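Local coordinates for tyrosine-protein phosphatase non-receptor type 18 (Homo sapiens, PDB 2OC3) that removes phosphate from phosphotyrosine in proteins, including autophosphorylated tyrosine kinases, through its classical protein tyrosine phosphatase catalytic domain, at residues Val77-Ser88 / Leu117-Phe126; Val204-Leu212 / Gln284-Met295. One frame throughout, in Å; residues are numbered along the deposited sequence. Where two conformers were deposited one is given.

Contact 1 (Val77-Ser88 / Leu117-Phe126); sequences VILSLLQEEGHS and LDFWRLVWEF
R121 and E125, one turn apart on helix 116-125, hold the chain running from strand 76-78 into the S80-Q83 type II turn. The R121 guanidinium grips two backbone oxygens. NE and NH2 meet L81 O side-on, with R121 NH2 2.8 Å from L81 O. NH1 and NH2 meet S88 O end-on, and the R121 NH1 bond to S88 O, 2.9 Å, lies in the carbonyl plane. A bend at chi3 (67°) turns the guanidinium toward these carbonyls. H87 CB sits over the centre of one face; L79 CD1 covers the other, off toward the guanidinium rim. D118 OD1 forms a salt bridge with NH1 in the guanidinium plane.

E125 OE1 takes S80 N on the syn lone pair at 2.8 Å and L81 N from above the carboxylate plane. S80 OG gives a 2.6 Å bond to E125 OE2.

The tight part is R121, packed between L79 and H87, and the apolar group beside it. L79 CD2 lies against L122 and F126, and V77 CG1 is 3.6 Å from F126 CE2. I91 and I106 extend this packing, and helix 116-125 packs on the central sheet of the phosphatase domain. The H87-S88 side is looser, with a water bridging H87 ND1 and D118 OD1.

Four N-H bonds and D118 should keep R121 charged and fix its rotation; with E125 it ties both ends of the loop to the helix.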
loop_
_atom_site.group_PDB
_atom_site.type_symbol
_atom_site.label_atom_id
_atom_site.label_comp_id
_atom_site.label_asym_id
_atom_site.label_seq_id
_atom_site.Cartn_x
_atom_site.Cartn_y
_atom_site.Cartn_z
ATOM N N VAL A 77 -4.371 8.830 -8.067
ATOM C CA VAL A 77 -3.540 9.920 -7.555
ATOM C C VAL A 77 -3.195 10.827 -8.717
ATOM O O VAL A 77 -2.580 10.403 -9.675
ATOM C CB VAL A 77 -2.244 9.329 -6.941
ATOM C CG1 VAL A 77 -1.290 10.483 -6.576
ATOM C CG2 VAL A 77 -2.549 8.502 -5.726
ATOM N N ILE A 78 -3.565 12.098 -8.620
ATOM C CA ILE A 78 -3.265 13.089 -9.636
ATOM C C ILE A 78 -2.095 13.917 -9.130
ATOM O O ILE A 78 -2.198 14.602 -8.114
ATOM C CB ILE A 78 -4.475 14.019 -9.895
ATOM C CG1 ILE A 78 -5.715 13.213 -10.217
ATOM C CG2 ILE A 78 -4.164 15.006 -11.025
ATOM C CD1 ILE A 78 -5.706 12.682 -11.564
ATOM N N LEU A 79 -0.972 13.802 -9.802
ATOM C CA LEU A 79 0.230 14.559 -9.408
ATOM C C LEU A 79 0.150 15.976 -9.990
ATOM O O LEU A 79 -0.265 16.178 -11.155
ATOM C CB LEU A 79 1.494 13.853 -9.891
ATOM C CG LEU A 79 1.699 12.443 -9.290
ATOM C CD1 LEU A 79 2.918 11.742 -9.912
ATOM C CD2 LEU A 79 1.776 12.496 -7.743
ATOM N N SER A 80 0.569 16.955 -9.212
ATOM C CA SER A 80 0.672 18.313 -9.656
ATOM C C SER A 80 2.070 18.856 -9.407
ATOM O O SER A 80 2.433 19.900 -9.948
ATOM C CB SER A 80 -0.347 19.193 -8.957
ATOM O OG SER A 80 -0.087 19.386 -7.578
ATOM N N LEU A 81 2.876 18.180 -8.583
ATOM C CA LEU A 81 4.183 18.702 -8.284
ATOM C C LEU A 81 5.018 18.702 -9.564
ATOM O O LEU A 81 5.089 17.714 -10.321
ATOM C CB LEU A 81 4.825 17.878 -7.145
ATOM C CG LEU A 81 6.174 18.372 -6.607
ATOM C CD1 LEU A 81 5.975 19.675 -5.815
ATOM C CD2 LEU A 81 6.880 17.329 -5.751
ATOM N N LEU A 82 5.638 19.845 -9.833
ATOM C CA LEU A 82 6.438 20.053 -11.033
ATOM C C LEU A 82 5.602 20.128 -12.293
ATOM O O LEU A 82 6.137 19.985 -13.358
ATOM C CB LEU A 82 7.569 19.007 -11.169
ATOM C CG LEU A 82 8.645 18.979 -10.049
ATOM C CD1 LEU A 82 9.614 17.817 -10.218
ATOM C CD2 LEU A 82 9.402 20.290 -10.001
ATOM N N GLN A 83 4.294 20.370 -12.174
ATOM C CA GLN A 83 3.466 20.488 -13.391
ATOM C C GLN A 83 3.962 21.628 -14.268
ATOM O O GLN A 83 3.979 21.478 -15.504
ATOM C CB GLN A 83 1.989 20.694 -13.057
ATOM C CG GLN A 83 1.663 21.963 -12.288
ATOM N N GLU A 84 4.352 22.750 -13.637
ATOM C CA GLU A 84 4.869 23.947 -14.361
ATOM C C GLU A 84 6.140 23.655 -15.160
ATOM O O GLU A 84 6.474 24.372 -16.101
ATOM C CB GLU A 84 5.125 25.124 -13.395
ATOM C CG GLU A 84 6.390 24.969 -12.534
ATOM N N GLU A 85 6.865 22.609 -14.787
ATOM C CA GLU A 85 8.075 22.205 -15.495
ATOM C C GLU A 85 7.787 21.083 -16.504
ATOM O O GLU A 85 8.709 20.503 -17.092
ATOM C CB GLU A 85 9.158 21.799 -14.488
ATOM C CG GLU A 85 9.402 22.859 -13.382
ATOM N N GLY A 86 6.497 20.787 -16.702
ATOM C CA GLY A 86 6.034 19.876 -17.740
ATOM C C GLY A 86 5.854 18.411 -17.372
ATOM O O GLY A 86 5.669 17.579 -18.253
ATOM N N HIS A 87 5.921 18.091 -16.080
ATOM C CA HIS A 87 5.703 16.706 -15.673
ATOM C C HIS A 87 4.242 16.336 -15.686
ATOM O O HIS A 87 3.386 17.111 -15.292
ATOM C CB HIS A 87 6.279 16.457 -14.284
ATOM C CG HIS A 87 7.769 16.611 -14.230
ATOM N ND1 HIS A 87 8.619 15.533 -14.157
ATOM C CD2 HIS A 87 8.556 17.713 -14.263
ATOM C CE1 HIS A 87 9.870 15.964 -14.138
ATOM N NE2 HIS A 87 9.859 17.283 -14.208
ATOM N N SER A 88 4.009 15.107 -16.121
ATOM C CA SER A 88 2.682 14.494 -16.242
ATOM C C SER A 88 1.983 14.304 -14.888
ATOM O O SER A 88 2.631 14.151 -13.840
ATOM C CB SER A 88 2.866 13.110 -16.867
ATOM O OG SER A 88 1.775 12.222 -16.684
ATOM N N LEU A 117 11.191 9.021 -10.282
ATOM C CA LEU A 117 10.959 10.436 -10.036
ATOM C C LEU A 117 9.480 10.651 -9.659
ATOM O O LEU A 117 9.147 11.452 -8.745
ATOM C CB LEU A 117 11.380 11.299 -11.260
ATOM C CG LEU A 117 11.005 12.772 -11.198
ATOM C CD1 LEU A 117 11.611 13.419 -9.965
ATOM C CD2 LEU A 117 11.508 13.470 -12.460
ATOM N N ASP A 118 8.569 9.978 -10.373
ATOM C CA ASP A 118 7.147 10.124 -10.066
ATOM C C ASP A 118 6.771 9.618 -8.669
ATOM O O ASP A 118 5.943 10.196 -7.961
ATOM C CB ASP A 118 6.310 9.462 -11.137
ATOM C CG ASP A 118 6.478 10.112 -12.511
ATOM O OD1 ASP A 118 6.793 11.331 -12.566
ATOM O OD2 ASP A 118 6.273 9.375 -13.513
ATOM N N PHE A 119 7.382 8.507 -8.270
ATOM C CA PHE A 119 7.214 7.990 -6.925
ATOM C C PHE A 119 7.600 9.031 -5.866
ATOM O O PHE A 119 6.862 9.274 -4.922
ATOM C CB PHE A 119 8.034 6.705 -6.753
ATOM C CG PHE A 119 7.934 6.103 -5.418
ATOM C CD1 PHE A 119 6.915 5.200 -5.138
ATOM C CD2 PHE A 119 8.882 6.360 -4.450
ATOM C CE1 PHE A 119 6.843 4.581 -3.888
ATOM C CE2 PHE A 119 8.795 5.780 -3.204
ATOM C CZ PHE A 119 7.765 4.903 -2.923
ATOM N N TRP A 120 8.745 9.682 -6.059
ATOM C CA TRP A 120 9.141 10.741 -5.085
ATOM C C TRP A 120 8.267 11.985 -5.179
ATOM O O TRP A 120 7.974 12.604 -4.176
ATOM C CB TRP A 120 10.634 11.051 -5.175
ATOM C CG TRP A 120 11.458 9.953 -4.559
ATOM C CD1 TRP A 120 12.288 9.081 -5.202
ATOM C CD2 TRP A 120 11.474 9.585 -3.177
ATOM N NE1 TRP A 120 12.805 8.190 -4.300
ATOM C CE2 TRP A 120 12.357 8.484 -3.051
ATOM C CE3 TRP A 120 10.862 10.079 -2.033
ATOM C CZ2 TRP A 120 12.616 7.867 -1.812
ATOM C CZ3 TRP A 120 11.150 9.477 -0.802
ATOM C CH2 TRP A 120 11.999 8.372 -0.727
ATOM N N ARG A 121 7.789 12.342 -6.377
ATOM C CA ARG A 121 6.806 13.433 -6.466
ATOM C C ARG A 121 5.553 13.135 -5.628
ATOM O O ARG A 121 4.994 14.010 -4.943
ATOM C CB ARG A 121 6.388 13.658 -7.925
ATOM C CG ARG A 121 7.442 14.313 -8.819
ATOM C CD ARG A 121 7.085 14.182 -10.333
ATOM N NE ARG A 121 5.903 14.942 -10.648
ATOM C CZ ARG A 121 4.988 14.643 -11.581
ATOM N NH1 ARG A 121 5.057 13.563 -12.359
ATOM N NH2 ARG A 121 4.009 15.495 -11.735
ATOM N N LEU A 122 5.110 11.874 -5.687
ATOM C CA LEU A 122 3.956 11.415 -4.905
ATOM C C LEU A 122 4.261 11.582 -3.417
ATOM O O LEU A 122 3.493 12.227 -2.694
ATOM C CB LEU A 122 3.607 9.953 -5.252
ATOM C CG LEU A 122 2.463 9.258 -4.517
ATOM C CD1 LEU A 122 2.032 8.025 -5.323
ATOM C CD2 LEU A 122 2.857 8.799 -3.128
ATOM N N VAL A 123 5.393 11.016 -2.972
ATOM C CA VAL A 123 5.735 11.060 -1.556
ATOM C C VAL A 123 5.838 12.532 -1.093
ATOM O O VAL A 123 5.326 12.909 -0.036
ATOM C CB VAL A 123 7.043 10.294 -1.330
ATOM C CG1 VAL A 123 7.596 10.579 0.074
ATOM C CG2 VAL A 123 6.821 8.807 -1.575
ATOM N N TRP A 124 6.489 13.367 -1.895
ATOM C CA TRP A 124 6.692 14.772 -1.483
ATOM C C TRP A 124 5.375 15.561 -1.482
ATOM O O TRP A 124 5.004 16.265 -0.544
ATOM C CB TRP A 124 7.678 15.416 -2.441
ATOM C CG TRP A 124 8.214 16.732 -1.927
ATOM C CD1 TRP A 124 7.675 17.974 -2.128
ATOM C CD2 TRP A 124 9.334 16.915 -1.049
ATOM N NE1 TRP A 124 8.395 18.917 -1.449
ATOM C CE2 TRP A 124 9.442 18.309 -0.815
ATOM C CE3 TRP A 124 10.272 16.059 -0.480
ATOM C CZ2 TRP A 124 10.420 18.844 0.013
ATOM C CZ3 TRP A 124 11.262 16.615 0.323
ATOM C CH2 TRP A 124 11.314 17.990 0.555
ATOM N N GLU A 125 4.654 15.455 -2.584
ATOM C CA GLU A 125 3.442 16.282 -2.764
ATOM C C GLU A 125 2.426 16.063 -1.648
ATOM O O GLU A 125 1.816 17.033 -1.153
ATOM C CB GLU A 125 2.777 15.997 -4.118
ATOM C CG GLU A 125 1.461 16.772 -4.302
ATOM C CD GLU A 125 0.951 16.807 -5.737
ATOM O OE1 GLU A 125 1.613 16.274 -6.656
ATOM O OE2 GLU A 125 -0.141 17.419 -5.899
ATOM N N PHE A 126 2.228 14.809 -1.242
ATOM C CA PHE A 126 1.236 14.476 -0.234
ATOM C C PHE A 126 1.789 14.421 1.196
ATOM O O PHE A 126 1.042 14.102 2.118
ATOM C CB PHE A 126 0.463 13.207 -0.681
ATOM C CG PHE A 126 -0.205 13.413 -2.011
ATOM C CD1 PHE A 126 -1.324 14.208 -2.089
ATOM C CD2 PHE A 126 0.316 12.922 -3.168
ATOM C CE1 PHE A 126 -1.923 14.459 -3.311
ATOM C CE2 PHE A 126 -0.288 13.160 -4.374
ATOM C CZ PHE A 126 -1.399 13.944 -4.434
HETATM O O HOH W 1 7.856 12.831 -14.625
HETATM O O HOH W 2 4.103 10.705 -14.928
#

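Contact 2 (Val204-Leu212 / Gln284-Met295)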
loop_
_atom_site.group_PDB
_atom_site.type_symbol
_atom_site.label_atom_id
_atom_site.label_comp_id
_atom_site.label_asym_id
_atom_site.label_seq_id
_atom_site.Cartn_x
_atom_site.Cartn_y
_atom_site.Cartn_z
ATOM N N VAL A 204 1.588 -17.145 1.791
ATOM C CA VAL A 204 1.628 -16.001 2.704
ATOM C C VAL A 204 2.627 -16.316 3.819
ATOM O O VAL A 204 3.085 -17.448 3.962
ATOM C CB VAL A 204 0.232 -15.745 3.322
ATOM C CG1 VAL A 204 -0.768 -15.367 2.226
ATOM C CG2 VAL A 204 -0.223 -16.970 4.107
ATOM N N PRO A 205 3.011 -15.292 4.610
ATOM C CA PRO A 205 3.911 -15.525 5.736
ATOM C C PRO A 205 3.433 -16.602 6.702
ATOM O O PRO A 205 2.227 -16.829 6.796
ATOM C CB PRO A 205 3.922 -14.176 6.425
ATOM C CG PRO A 205 3.746 -13.204 5.320
ATOM C CD PRO A 205 2.695 -13.859 4.470
ATOM N N SER A 206 4.393 -17.203 7.404
ATOM C CA SER A 206 4.139 -18.301 8.337
ATOM C C SER A 206 3.202 -17.920 9.481
ATOM O O SER A 206 2.489 -18.769 10.013
ATOM C CB SER A 206 5.459 -18.835 8.900
ATOM O OG SER A 206 6.252 -17.811 9.476
ATOM N N SER A 207 3.231 -16.652 9.888
ATOM C CA SER A 207 2.334 -16.124 10.916
ATOM C C SER A 207 2.164 -14.615 10.715
ATOM O O SER A 207 2.970 -14.015 10.020
ATOM C CB SER A 207 2.885 -16.411 12.300
ATOM O OG SER A 207 3.843 -15.457 12.697
ATOM N N PRO A 208 1.088 -14.012 11.264
ATOM C CA PRO A 208 0.873 -12.566 11.104
ATOM C C PRO A 208 1.749 -11.673 11.955
ATOM O O PRO A 208 1.694 -10.436 11.826
ATOM C CB PRO A 208 -0.577 -12.357 11.560
ATOM C CG PRO A 208 -1.159 -13.705 11.750
ATOM C CD PRO A 208 -0.029 -14.647 11.977
ATOM N N ASP A 209 2.509 -12.253 12.884
ATOM C CA ASP A 209 3.126 -11.449 13.924
ATOM C C ASP A 209 3.997 -10.328 13.397
ATOM O O ASP A 209 3.935 -9.221 13.853
ATOM C CB ASP A 209 3.919 -12.348 14.881
ATOM C CG ASP A 209 3.024 -13.345 15.599
ATOM O OD1 ASP A 209 2.530 -13.019 16.697
ATOM O OD2 ASP A 209 2.810 -14.450 15.049
ATOM N N HIS A 210 4.871 -10.650 12.457
ATOM C CA HIS A 210 5.857 -9.644 12.052
ATOM C C HIS A 210 5.215 -8.565 11.191
ATOM O O HIS A 210 5.605 -7.397 11.262
ATOM C CB HIS A 210 7.090 -10.318 11.444
ATOM C CG HIS A 210 7.860 -11.093 12.470
ATOM N ND1 HIS A 210 8.789 -12.060 12.155
ATOM C CD2 HIS A 210 7.789 -11.063 13.823
ATOM C CE1 HIS A 210 9.264 -12.590 13.274
ATOM N NE2 HIS A 210 8.676 -12.005 14.303
ATOM N N MET A 211 4.230 -8.931 10.394
ATOM C CA MET A 211 3.463 -7.915 9.665
ATOM C C MET A 211 2.738 -6.989 10.636
ATOM O O MET A 211 2.686 -5.766 10.431
ATOM C CB MET A 211 2.448 -8.547 8.720
ATOM C CG MET A 211 1.610 -7.514 7.979
ATOM S SD MET A 211 0.330 -8.283 6.930
ATOM C CE MET A 211 -0.663 -9.127 8.141
ATOM N N LEU A 212 2.139 -7.549 11.703
ATOM C CA LEU A 212 1.513 -6.679 12.708
ATOM C C LEU A 212 2.530 -5.712 13.326
ATOM O O LEU A 212 2.226 -4.537 13.568
ATOM C CB LEU A 212 0.859 -7.517 13.819
ATOM C CG LEU A 212 -0.504 -8.036 13.464
ATOM C CD1 LEU A 212 -0.958 -9.055 14.515
ATOM C CD2 LEU A 212 -1.509 -6.865 13.387
ATOM N N GLN A 284 -4.450 -14.823 0.743
ATOM C CA GLN A 284 -4.314 -13.509 1.363
ATOM C C GLN A 284 -5.504 -13.183 2.236
ATOM O O GLN A 284 -5.338 -12.618 3.314
ATOM C CB GLN A 284 -4.110 -12.428 0.316
ATOM C CG GLN A 284 -2.726 -12.484 -0.311
ATOM C CD GLN A 284 -2.567 -11.646 -1.590
ATOM O OE1 GLN A 284 -3.542 -11.051 -2.061
ATOM N NE2 GLN A 284 -1.362 -11.639 -2.182
ATOM N N TYR A 285 -6.716 -13.497 1.774
ATOM C CA TYR A 285 -7.928 -13.226 2.541
ATOM C C TYR A 285 -7.939 -14.043 3.834
ATOM O O TYR A 285 -8.282 -13.534 4.882
ATOM C CB TYR A 285 -9.185 -13.525 1.696
ATOM C CG TYR A 285 -10.494 -13.059 2.285
ATOM C CD1 TYR A 285 -10.815 -11.701 2.308
ATOM C CD2 TYR A 285 -11.434 -13.961 2.799
ATOM C CE1 TYR A 285 -11.989 -11.239 2.838
ATOM C CE2 TYR A 285 -12.649 -13.503 3.298
ATOM C CZ TYR A 285 -12.908 -12.126 3.325
ATOM O OH TYR A 285 -14.095 -11.628 3.811
ATOM N N ARG A 286 -7.522 -15.305 3.756
ATOM C CA ARG A 286 -7.434 -16.144 4.963
ATOM C C ARG A 286 -6.378 -15.560 5.924
ATOM O O ARG A 286 -6.611 -15.504 7.144
ATOM C CB ARG A 286 -7.097 -17.588 4.607
ATOM C CG ARG A 286 -8.199 -18.390 3.965
ATOM C CD ARG A 286 -7.742 -19.861 3.713
ATOM N NE ARG A 286 -8.797 -20.636 3.040
ATOM C CZ ARG A 286 -9.873 -21.129 3.648
ATOM N NH1 ARG A 286 -10.050 -20.960 4.957
ATOM N NH2 ARG A 286 -10.783 -21.804 2.942
ATOM N N PHE A 287 -5.220 -15.151 5.389
ATOM C CA PHE A 287 -4.154 -14.525 6.200
ATOM C C PHE A 287 -4.663 -13.259 6.911
ATOM O O PHE A 287 -4.364 -13.012 8.111
ATOM C CB PHE A 287 -2.980 -14.210 5.318
ATOM C CG PHE A 287 -1.789 -13.617 6.036
ATOM C CD1 PHE A 287 -1.087 -14.345 6.976
ATOM C CD2 PHE A 287 -1.299 -12.376 5.673
ATOM C CE1 PHE A 287 0.034 -13.799 7.568
ATOM C CE2 PHE A 287 -0.163 -11.853 6.269
ATOM C CZ PHE A 287 0.481 -12.571 7.216
ATOM N N LEU A 288 -5.447 -12.456 6.193
ATOM C CA LEU A 288 -6.041 -11.271 6.760
ATOM C C LEU A 288 -6.987 -11.654 7.911
ATOM O O LEU A 288 -6.962 -11.029 8.985
ATOM C CB LEU A 288 -6.761 -10.519 5.615
ATOM C CG LEU A 288 -7.569 -9.294 5.984
ATOM C CD1 LEU A 288 -6.653 -8.150 6.544
ATOM C CD2 LEU A 288 -8.365 -8.841 4.747
ATOM N N TYR A 289 -7.838 -12.660 7.720
ATOM C CA TYR A 289 -8.656 -13.195 8.789
ATOM C C TYR A 289 -7.865 -13.635 10.004
ATOM O O TYR A 289 -8.226 -13.294 11.112
ATOM C CB TYR A 289 -9.569 -14.341 8.308
ATOM C CG TYR A 289 -11.007 -13.924 8.112
ATOM C CD1 TYR A 289 -11.439 -13.459 6.878
ATOM C CD2 TYR A 289 -11.919 -13.955 9.156
ATOM C CE1 TYR A 289 -12.735 -13.055 6.677
ATOM C CE2 TYR A 289 -13.264 -13.569 8.956
ATOM C CZ TYR A 289 -13.648 -13.110 7.702
ATOM O OH TYR A 289 -14.934 -12.697 7.431
ATOM N N HIS A 290 -6.764 -14.340 9.783
ATOM C CA HIS A 290 -5.892 -14.799 10.860
ATOM C C HIS A 290 -5.345 -13.595 11.648
ATOM O O HIS A 290 -5.325 -13.579 12.901
ATOM C CB HIS A 290 -4.729 -15.592 10.260
ATOM C CG HIS A 290 -3.850 -16.293 11.254
ATOM N ND1 HIS A 290 -4.013 -16.209 12.622
ATOM C CD2 HIS A 290 -2.781 -17.097 11.054
ATOM C CE1 HIS A 290 -3.089 -16.944 13.219
ATOM N NE2 HIS A 290 -2.327 -17.492 12.290
ATOM N N THR A 291 -4.917 -12.569 10.910
ATOM C CA THR A 291 -4.335 -11.363 11.486
ATOM C C THR A 291 -5.354 -10.620 12.335
ATOM O O THR A 291 -5.046 -10.198 13.464
ATOM C CB THR A 291 -3.778 -10.421 10.392
ATOM O OG1 THR A 291 -2.852 -11.141 9.552
ATOM C CG2 THR A 291 -3.074 -9.232 11.012
ATOM N N VAL A 292 -6.565 -10.457 11.806
ATOM C CA VAL A 292 -7.612 -9.731 12.514
ATOM C C VAL A 292 -8.048 -10.501 13.779
ATOM O O VAL A 292 -8.198 -9.890 14.837
ATOM C CB VAL A 292 -8.795 -9.409 11.565
ATOM C CG1 VAL A 292 -9.985 -8.878 12.341
ATOM C CG2 VAL A 292 -8.331 -8.383 10.490
ATOM N N ALA A 293 -8.207 -11.818 13.668
ATOM C CA ALA A 293 -8.543 -12.670 14.828
ATOM C C ALA A 293 -7.494 -12.505 15.926
ATOM O O ALA A 293 -7.836 -12.358 17.112
ATOM C CB ALA A 293 -8.667 -14.143 14.398
ATOM N N GLN A 294 -6.219 -12.482 15.532
ATOM C CA GLN A 294 -5.127 -12.309 16.490
ATOM C C GLN A 294 -5.182 -10.937 17.159
ATOM O O GLN A 294 -4.999 -10.820 18.383
ATOM C CB GLN A 294 -3.790 -12.540 15.831
ATOM C CG GLN A 294 -2.648 -12.121 16.687
ATOM C CD GLN A 294 -1.352 -12.715 16.264
ATOM O OE1 GLN A 294 -1.316 -13.766 15.611
ATOM N NE2 GLN A 294 -0.260 -12.050 16.646
ATOM N N MET A 295 -5.447 -9.893 16.379
ATOM C CA MET A 295 -5.603 -8.558 16.959
ATOM C C MET A 295 -6.761 -8.514 17.931
ATOM O O MET A 295 -6.684 -7.831 18.937
ATOM C CB MET A 295 -5.849 -7.506 15.878
ATOM C CG MET A 295 -4.726 -7.317 14.902
ATOM S SD MET A 295 -4.799 -5.731 14.017
ATOM C CE MET A 295 -6.485 -5.266 14.340
HETATM O O HOH W 3 0.487 -15.718 15.115
#
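The segment 204-212 runs as an irregular loop beside helix 282-296 and then enters helix 209-222, with the closest CA pair, P208 and T291, 5.4 Å apart. F287 carries most of the contact. Its CG stands anti to the backbone N (chi1 -177°), which sends the ring across to V204-P208. V204 CB and P205 CD lie over one face, and P205 CD makes a CH-pi contact 4.0 Å from the F287 ring centroid. T291 OG1 lies over the opposite face and donates to F287 O. S207 O is at the ring edge. M211 SD adds a Met-aromatic contact, 4.9 Å from the F287 centroid and oblique to the ring.

This joins the C-terminal arm of the WPD loop, which carries D201 (probably substrate-binding), to the last helix of this domain construct, 282-296. There Q284 OE1 accepts from Q280 N; Q280 probably binds substrate.

P208 CG sits over the centre of the H290 ring, 3.7 Å from the centroid, a second CH-pi contact. L212 CD2 is 3.7 Å from T291 CG2. Near the solvent side Q294 NE2 donates to D209 OD1 at 3.0 Å, from above the carboxylate plane. A water bridges D209 OD2 and Q294 OE1.

Contact 1 and contact 2 lie on opposite sides of the chain's centre. Their centres are about 34 Å apart and their nearest atoms about 18 Å apart, so they do not touch. Both segments of contact 1 precede those of contact 2. Both contacts belong to the single phosphatase domain. Contact 1 joins strand 76-78 and the following turn to helix 116-125. That helix packs on strands 103-108 and 175-184 of the central mixed sheet. Contact 2 lies among helices, where 209-222 and 282-296 pack with 238-254. The predicted nucleophile C233 sits between strand 229-232 of the same sheet and helix 238-254, where sheet and helices meet.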